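Local coordinates for protease 2A (Rhinovirus C, PDB 5X45), which probably acts as a chymotrypsin-like cysteine protease that cleaves the viral polyprotein and host proteins, with a bound zinc ion as a structural element, at residues C59-S62 with R67-P70; S5-H10 with Y61-D66. All coordinates share one frame; numbering follows the deposited sequence.

Interaction 1 of 2, residues C59-S62 with R67-P70; sequences CYYS and RYFP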
ATOM      1  N   CYS A  59      -9.700  -5.798  -5.285  1.00 23.77           N
ATOM      2  CA  CYS A  59     -10.547  -4.918  -4.504  1.00 23.49           C
ATOM      3  C   CYS A  59      -9.734  -4.214  -3.435  1.00 31.29           C
ATOM      4  O   CYS A  59      -8.704  -4.724  -2.994  1.00 30.95           O
ATOM      5  CB  CYS A  59     -11.689  -5.701  -3.869  1.00 23.89           C
ATOM      6  SG  CYS A  59     -11.112  -7.122  -2.945  1.00 37.05           S
ATOM      7  N   TYR A  60     -10.170  -3.028  -3.031  1.00 22.84           N
ATOM      8  CA  TYR A  60      -9.422  -2.305  -2.021  1.00 25.05           C
ATOM      9  C   TYR A  60     -10.320  -1.620  -0.996  1.00 31.44           C
ATOM     10  O   TYR A  60     -11.471  -1.287  -1.275  1.00 28.94           O
ATOM     11  CB  TYR A  60      -8.487  -1.282  -2.677  1.00 22.47           C
ATOM     12  CG  TYR A  60      -9.161  -0.032  -3.186  1.00 22.87           C
ATOM     13  CD1 TYR A  60      -9.782  -0.007  -4.427  1.00 23.22           C
ATOM     14  CD2 TYR A  60      -9.175   1.137  -2.419  1.00 25.43           C
ATOM     15  CE1 TYR A  60     -10.389   1.148  -4.896  1.00 23.84           C
ATOM     16  CE2 TYR A  60      -9.780   2.292  -2.879  1.00 23.86           C
ATOM     17  CZ  TYR A  60     -10.386   2.293  -4.117  1.00 24.12           C
ATOM     18  OH  TYR A  60     -10.990   3.440  -4.579  1.00 26.58           O
ATOM     19  N   TYR A  61      -9.771  -1.404   0.192  1.00 28.73           N
ATOM     20  CA  TYR A  61     -10.481  -0.702   1.245  1.00 24.22           C
ATOM     21  C   TYR A  61     -10.312   0.813   1.108  1.00 26.74           C
ATOM     22  O   TYR A  61      -9.196   1.312   0.990  1.00 32.13           O
ATOM     23  CB  TYR A  61      -9.982  -1.172   2.612  1.00 24.76           C
ATOM     24  CG  TYR A  61     -10.590  -0.411   3.752  1.00 26.12           C
ATOM     25  CD1 TYR A  61     -11.944  -0.527   4.044  1.00 26.88           C
ATOM     26  CD2 TYR A  61      -9.819   0.441   4.530  1.00 26.96           C
ATOM     27  CE1 TYR A  61     -12.512   0.182   5.090  1.00 29.84           C
ATOM     28  CE2 TYR A  61     -10.380   1.155   5.577  1.00 29.26           C
ATOM     29  CZ  TYR A  61     -11.725   1.020   5.849  1.00 29.42           C
ATOM     30  OH  TYR A  61     -12.285   1.722   6.882  1.00 35.89           O
ATOM     31  N   SER A  62     -11.429   1.530   1.102  1.00 25.43           N
ATOM     32  CA  SER A  62     -11.437   2.990   1.126  1.00 31.03           C
ATOM     33  C   SER A  62     -11.875   3.475   2.497  1.00 41.04           C
ATOM     34  O   SER A  62     -13.044   3.293   2.860  1.00 42.11           O
ATOM     35  CB  SER A  62     -12.383   3.549   0.058  1.00 33.00           C
ATOM     36  OG  SER A  62     -12.597   4.944   0.239  1.00 39.40           O
ATOM     37  N   ARG A  67     -15.746   1.385   2.920  1.00 29.21           N
ATOM     38  CA  ARG A  67     -16.188   0.177   2.229  1.00 28.41           C
ATOM     39  C   ARG A  67     -15.128  -0.302   1.257  1.00 26.84           C
ATOM     40  O   ARG A  67     -14.183   0.415   0.951  1.00 26.34           O
ATOM     41  CB  ARG A  67     -17.503   0.420   1.482  1.00 29.16           C
ATOM     42  CG  ARG A  67     -17.459   1.615   0.540  1.00 29.28           C
ATOM     43  CD  ARG A  67     -18.503   1.512  -0.551  1.00 29.77           C
ATOM     44  NE  ARG A  67     -18.147   0.503  -1.541  1.00 28.70           N
ATOM     45  CZ  ARG A  67     -18.712   0.399  -2.740  1.00 31.18           C
ATOM     46  NH1 ARG A  67     -19.662   1.247  -3.110  1.00 30.47           N
ATOM     47  NH2 ARG A  67     -18.319  -0.550  -3.578  1.00 28.46           N
ATOM     48  N   TYR A  68     -15.306  -1.513   0.757  1.00 28.21           N
ATOM     49  CA  TYR A  68     -14.430  -2.039  -0.273  1.00 25.24           C
ATOM     50  C   TYR A  68     -14.939  -1.692  -1.672  1.00 25.38           C
ATOM     51  O   TYR A  68     -16.144  -1.553  -1.879  1.00 26.27           O
ATOM     52  CB  TYR A  68     -14.289  -3.551  -0.113  1.00 24.99           C
ATOM     53  CG  TYR A  68     -13.103  -3.939   0.716  1.00 26.34           C
ATOM     54  CD1 TYR A  68     -13.113  -3.786   2.098  1.00 25.22           C
ATOM     55  CD2 TYR A  68     -11.954  -4.440   0.114  1.00 23.83           C
ATOM     56  CE1 TYR A  68     -12.010  -4.134   2.861  1.00 29.95           C
ATOM     57  CE2 TYR A  68     -10.845  -4.785   0.864  1.00 23.67           C
ATOM     58  CZ  TYR A  68     -10.877  -4.630   2.236  1.00 29.28           C
ATOM     59  OH  TYR A  68      -9.773  -4.979   2.979  1.00 26.84           O
ATOM     60  N   PHE A  69     -14.007  -1.517  -2.609  1.00 24.76           N
ATOM     61  CA  PHE A  69     -14.316  -1.282  -4.023  1.00 30.98           C
ATOM     62  C   PHE A  69     -13.601  -2.277  -4.915  1.00 29.16           C
ATOM     63  O   PHE A  69     -12.426  -2.542  -4.708  1.00 33.91           O
ATOM     64  CB  PHE A  69     -13.898   0.117  -4.471  1.00 25.28           C
ATOM     65  CG  PHE A  69     -14.768   1.212  -3.954  1.00 28.38           C
ATOM     66  CD1 PHE A  69     -15.966   1.523  -4.589  1.00 27.29           C
ATOM     67  CD2 PHE A  69     -14.376   1.963  -2.851  1.00 26.14           C
ATOM     68  CE1 PHE A  69     -16.765   2.561  -4.117  1.00 28.37           C
ATOM     69  CE2 PHE A  69     -15.171   2.991  -2.372  1.00 27.30           C
ATOM     70  CZ  PHE A  69     -16.366   3.290  -3.003  1.00 28.40           C
ATOM     71  N   PRO A  70     -14.283  -2.781  -5.950  1.00 31.36           N
ATOM     72  CA  PRO A  70     -13.551  -3.480  -7.012  1.00 32.21           C
ATOM     73  C   PRO A  70     -12.641  -2.488  -7.708  1.00 31.79           C
ATOM     74  O   PRO A  70     -12.960  -1.300  -7.687  1.00 40.06           O
ATOM     75  CB  PRO A  70     -14.658  -3.974  -7.946  1.00 27.29           C
ATOM     76  CG  PRO A  70     -15.874  -4.043  -7.075  1.00 33.05           C
ATOM     77  CD  PRO A  70     -15.740  -2.877  -6.129  1.00 35.05           C
TER

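Interaction 2 of 2, residues S5-H10 with Y61-D66; sequences SDMFVH and YSRSKD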
ATOM      1  N   SER A   5     -10.250  -3.655   7.602  1.00 41.20           N
ATOM      2  CA  SER A   5     -10.148  -2.212   7.771  1.00 33.15           C
ATOM      3  C   SER A   5      -8.759  -1.776   8.223  1.00 31.86           C
ATOM      4  O   SER A   5      -8.466  -0.576   8.283  1.00 32.17           O
ATOM      5  CB  SER A   5     -11.181  -1.723   8.789  1.00 35.24           C
ATOM      6  OG  SER A   5     -12.480  -1.710   8.234  1.00 68.61           O
ATOM      7  N   ASP A   6      -7.904  -2.740   8.544  1.00 31.10           N
ATOM      8  CA  ASP A   6      -6.573  -2.410   9.036  1.00 39.17           C
ATOM      9  C   ASP A   6      -5.753  -1.742   7.930  1.00 36.21           C
ATOM     10  O   ASP A   6      -5.710  -2.230   6.804  1.00 27.94           O
ATOM     11  CB  ASP A   6      -5.859  -3.653   9.593  1.00 42.17           C
ATOM     12  CG  ASP A   6      -6.466  -4.141  10.923  1.00 49.84           C
ATOM     13  OD1 ASP A   6      -7.163  -3.354  11.605  1.00 45.71           O
ATOM     14  OD2 ASP A   6      -6.237  -5.315  11.296  1.00 58.30           O
ATOM     15  N   MET A   7      -5.154  -0.601   8.260  1.00 28.56           N
ATOM     16  CA  MET A   7      -4.333   0.189   7.340  1.00 37.49           C
ATOM     17  C   MET A   7      -2.865  -0.264   7.351  1.00 39.80           C
ATOM     18  O   MET A   7      -1.955   0.560   7.365  1.00 45.18           O
ATOM     19  CB  MET A   7      -4.395   1.677   7.704  1.00 38.44           C
ATOM     20  CG  MET A   7      -5.784   2.217   8.010  1.00 33.85           C
ATOM     21  SD  MET A   7      -6.829   2.305   6.559  1.00 44.94           S
ATOM     22  CE  MET A   7      -6.385   3.903   5.876  1.00 43.64           C
ATOM     23  N   PHE A   8      -2.643  -1.568   7.414  1.00 33.22           N
ATOM     24  CA  PHE A   8      -1.299  -2.119   7.399  1.00 31.91           C
ATOM     25  C   PHE A   8      -1.416  -3.560   6.937  1.00 33.54           C
ATOM     26  O   PHE A   8      -2.511  -4.106   6.904  1.00 32.49           O
ATOM     27  CB  PHE A   8      -0.629  -2.036   8.785  1.00 29.36           C
ATOM     28  CG  PHE A   8      -1.406  -2.725   9.883  1.00 27.88           C
ATOM     29  CD1 PHE A   8      -1.271  -4.094  10.101  1.00 30.04           C
ATOM     30  CD2 PHE A   8      -2.270  -2.004  10.706  1.00 30.00           C
ATOM     31  CE1 PHE A   8      -2.000  -4.733  11.114  1.00 36.96           C
ATOM     32  CE2 PHE A   8      -2.996  -2.636  11.730  1.00 30.25           C
ATOM     33  CZ  PHE A   8      -2.866  -3.994  11.928  1.00 30.72           C
ATOM     34  N   VAL A   9      -0.289  -4.173   6.595  1.00 34.45           N
ATOM     35  CA  VAL A   9      -0.277  -5.574   6.206  1.00 25.16           C
ATOM     36  C   VAL A   9       0.533  -6.387   7.198  1.00 31.39           C
ATOM     37  O   VAL A   9       1.691  -6.082   7.456  1.00 39.41           O
ATOM     38  CB  VAL A   9       0.295  -5.756   4.793  1.00 36.14           C
ATOM     39  CG1 VAL A   9       0.251  -7.215   4.383  1.00 25.41           C
ATOM     40  CG2 VAL A   9      -0.465  -4.878   3.806  1.00 24.18           C
ATOM     41  N   HIS A  10      -0.078  -7.432   7.743  1.00 40.60           N
ATOM     42  CA  HIS A  10       0.551  -8.224   8.791  1.00 38.02           C
ATOM     43  C   HIS A  10       0.663  -9.690   8.379  1.00 29.81           C
ATOM     44  O   HIS A  10      -0.299 -10.450   8.476  1.00 31.00           O
ATOM     45  CB  HIS A  10      -0.248  -8.083  10.087  1.00 29.98           C
ATOM     46  CG  HIS A  10       0.402  -8.725  11.273  1.00 38.03           C
ATOM     47  ND1 HIS A  10      -0.238  -8.842  12.491  1.00 46.56           N
ATOM     48  CD2 HIS A  10       1.623  -9.274  11.432  1.00 35.53           C
ATOM     49  CE1 HIS A  10       0.568  -9.443  13.350  1.00 42.90           C
ATOM     50  NE2 HIS A  10       1.702  -9.716  12.736  1.00 46.54           N
ATOM     51  N   TYR A  61      -9.771  -1.404   0.192  1.00 28.73           N
ATOM     52  CA  TYR A  61     -10.481  -0.702   1.245  1.00 24.22           C
ATOM     53  C   TYR A  61     -10.312   0.813   1.108  1.00 26.74           C
ATOM     54  O   TYR A  61      -9.196   1.312   0.990  1.00 32.13           O
ATOM     55  CB  TYR A  61      -9.982  -1.172   2.612  1.00 24.76           C
ATOM     56  CG  TYR A  61     -10.590  -0.411   3.752  1.00 26.12           C
ATOM     57  CD1 TYR A  61     -11.944  -0.527   4.044  1.00 26.88           C
ATOM     58  CD2 TYR A  61      -9.819   0.441   4.530  1.00 26.96           C
ATOM     59  CE1 TYR A  61     -12.512   0.182   5.090  1.00 29.84           C
ATOM     60  CE2 TYR A  61     -10.380   1.155   5.577  1.00 29.26           C
ATOM     61  CZ  TYR A  61     -11.725   1.020   5.849  1.00 29.42           C
ATOM     62  OH  TYR A  61     -12.285   1.722   6.882  1.00 35.89           O
ATOM     63  N   SER A  62     -11.429   1.530   1.102  1.00 25.43           N
ATOM     64  CA  SER A  62     -11.437   2.990   1.126  1.00 31.03           C
ATOM     65  C   SER A  62     -11.875   3.475   2.497  1.00 41.04           C
ATOM     66  O   SER A  62     -13.044   3.293   2.860  1.00 42.11           O
ATOM     67  CB  SER A  62     -12.383   3.549   0.058  1.00 33.00           C
ATOM     68  OG  SER A  62     -12.597   4.944   0.239  1.00 39.40           O
ATOM     69  N   ARG A  63     -10.970   4.105   3.250  1.00 28.44           N
ATOM     70  CA  ARG A  63     -11.324   4.528   4.610  1.00 33.31           C
ATOM     71  C   ARG A  63     -12.355   5.649   4.580  1.00 31.83           C
ATOM     72  O   ARG A  63     -13.301   5.637   5.367  1.00 36.16           O
ATOM     73  CB  ARG A  63     -10.104   4.979   5.420  1.00 31.13           C
ATOM     74  CG  ARG A  63     -10.444   5.124   6.901  1.00 36.82           C
ATOM     75  CD  ARG A  63      -9.280   5.591   7.740  1.00 60.58           C
ATOM     76  NE  ARG A  63      -9.156   7.048   7.713  1.00 85.34           N
ATOM     77  CZ  ARG A  63      -9.535   7.854   8.702  1.00 93.68           C
ATOM     78  NH1 ARG A  63     -10.066   7.350   9.807  1.00 94.62           N
ATOM     79  NH2 ARG A  63      -9.384   9.167   8.586  1.00 95.11           N
ATOM     80  N   SER A  64     -12.182   6.590   3.655  1.00 31.66           N
ATOM     81  CA  SER A  64     -13.070   7.741   3.532  1.00 33.28           C
ATOM     82  C   SER A  64     -14.510   7.353   3.213  1.00 35.05           C
ATOM     83  O   SER A  64     -15.440   8.029   3.652  1.00 47.32           O
ATOM     84  CB  SER A  64     -12.553   8.698   2.458  1.00 32.99           C
ATOM     85  OG  SER A  64     -12.426   8.043   1.211  1.00 46.03           O
ATOM     86  N   LYS A  65     -14.695   6.275   2.447  1.00 32.74           N
ATOM     87  CA  LYS A  65     -16.034   5.767   2.125  1.00 34.94           C
ATOM     88  C   LYS A  65     -16.447   4.626   3.049  1.00 32.26           C
ATOM     89  O   LYS A  65     -17.602   4.205   3.034  1.00 40.12           O
ATOM     90  CB  LYS A  65     -16.099   5.300   0.667  1.00 30.81           C
ATOM     91  CG  LYS A  65     -15.861   6.413  -0.329  1.00 37.74           C
ATOM     92  CD  LYS A  65     -16.937   7.459  -0.220  1.00 43.27           C
ATOM     93  CE  LYS A  65     -16.823   8.484  -1.329  1.00 50.85           C
ATOM     94  NZ  LYS A  65     -17.810   9.584  -1.128  1.00 57.26           N
ATOM     95  N   ASP A  66     -15.491   4.150   3.848  1.00 42.53           N
ATOM     96  CA  ASP A  66     -15.640   2.995   4.745  1.00 36.85           C
ATOM     97  C   ASP A  66     -16.281   1.771   4.072  1.00 34.31           C
ATOM     98  O   ASP A  66     -17.234   1.189   4.590  1.00 38.13           O
ATOM     99  CB  ASP A  66     -16.445   3.384   5.986  1.00 34.30           C
ATOM    100  CG  ASP A  66     -16.200   2.439   7.164  1.00 58.36           C
ATOM    101  OD1 ASP A  66     -15.101   1.839   7.227  1.00 52.75           O
ATOM    102  OD2 ASP A  66     -17.105   2.290   8.023  1.00 71.00           O
TER

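Interaction 1 of 2, residues C59-S62 with R67-P70
Tyr61 and Tyr68 face each other as a non-hydrogen-bonded pair of the antiparallel beta hairpin 57-62/67-76, which forms two neighbouring strands of a closed six-stranded barrel, one of the two beta domains expected of a chymotrypsin-like protease. In the inner hydrogen-bonded pair, Tyr60 N donates to Phe69 O at 2.9 Å and Phe69 N returns the bond to Tyr60 O. Ser62 and Arg67 close the hairpin: Ser62 N reaches Arg67 O at 3.0 Å, and the return bond from Arg67 N to Ser62 O is weak, 3.3 Å.

On the face carrying Cys59, Tyr61 and Tyr68, the Tyr68 ring folds back across the neighbouring strand. Its CB and CG lie beside Tyr60 O; CD2 comes to 3.4 Å from Tyr60 C, with Cys59 SG more loosely beside it; CE2 approaches Tyr61 N, which sits above one ring face toward the rim. CE1 and CZ meet Tyr61 CB, which stands 3.9 Å from the Tyr68 ring centroid, a CH-pi contact over the face. The tip, OH, bonds to Pro4 O. The ring planes of Tyr61 and Tyr68 are inclined at 46°, and the two side chains cross at about a right angle.

Tyr60, Ser62, Arg67 and Phe69 occupy the other face. Tyr60 CG lies between its backbone N and carbonyl carbon (chi1 76°), which brings CE1 to 3.7 Å from Phe69 CB; Tyr60 OH bonds to His101 O. Ser62 CB touches the Phe69 ring edge, while the Arg67 guanidinium lies over the rim of one Phe69 face, with Phe69 CE1 above the guanidinium centre, 3.2 Å from its plane. Arg67 is held there by bonding back to its own strand: NE and NH2 both donate to Tyr68 O, each at 2.9 Å, NE from above the carbonyl plane and NH2 within it.

Interaction 2 of 2, residues S5-H10 with Y61-D66
Ser5 CA sits over the centre of one face of the Tyr61 ring, 4.0 Å from the ring centroid and 10° off the normal, in a CH-pi contact. The backbone N of Arg63 lies above the opposite face, offset toward the rim. Met7 SD approaches the ring edge near its plane, 3.9 Å from Tyr61 CE2, as a Met-aromatic contact. Asp66 OD1 is also in the ring plane, accepting a 2.8 Å hydrogen bond from Tyr61 OH nearly along its own C-O axis. That bond fixes the hydroxyl end, while Ser5 CA and Arg63 N on opposite faces limit the tilt of the ring.

Bends at chi2 and chi3 (-70° and -86°) curl the Met7 chain, so that CE passes on to Arg63 and lies 3.8 Å from its CD. Ser5 OG rests 3.7 Å from Tyr61 CE1, at the hydroxyl end of the ring. No hydrogen bond joins the two segments; within 61-66, Tyr61 OH and Asp66 OD1 supply a polar link, and Ser64 OG bonds outward to Asp106 OD2. The N-terminal arm thus packs, through an aromatic side chain, beside the type I turn Arg63-Asp66, whose bond from Asp66 N to Arg63 O is weak, in a four-residue (4:4) hairpin loop of the six-stranded barrel.

Overall arrangement
Both interactions use the end of strand 57-62 and share Tyr61, their centres lying about 8 Å apart on the same side of the chain's centre. Both are partly buried. Interaction 1 is internal to the barrel sheet: neighbouring strands are zipped by backbone hydrogen bonds, with aromatic rings on both faces. Interaction 2 is smaller, 195 Å² against 430 Å², and joins residues distant in sequence with no hydrogen bond between the segments, by contacts of Ser5 backbone and side chain and of Met7 with Tyr61 and Arg63. There Tyr61 is buried, Met7 partly exposed, Ser5 and Arg63 exposed. Segment 61-66 contains the whole turn, 63-66; the arm continues to strand 9-10 of the separate four-stranded sheet.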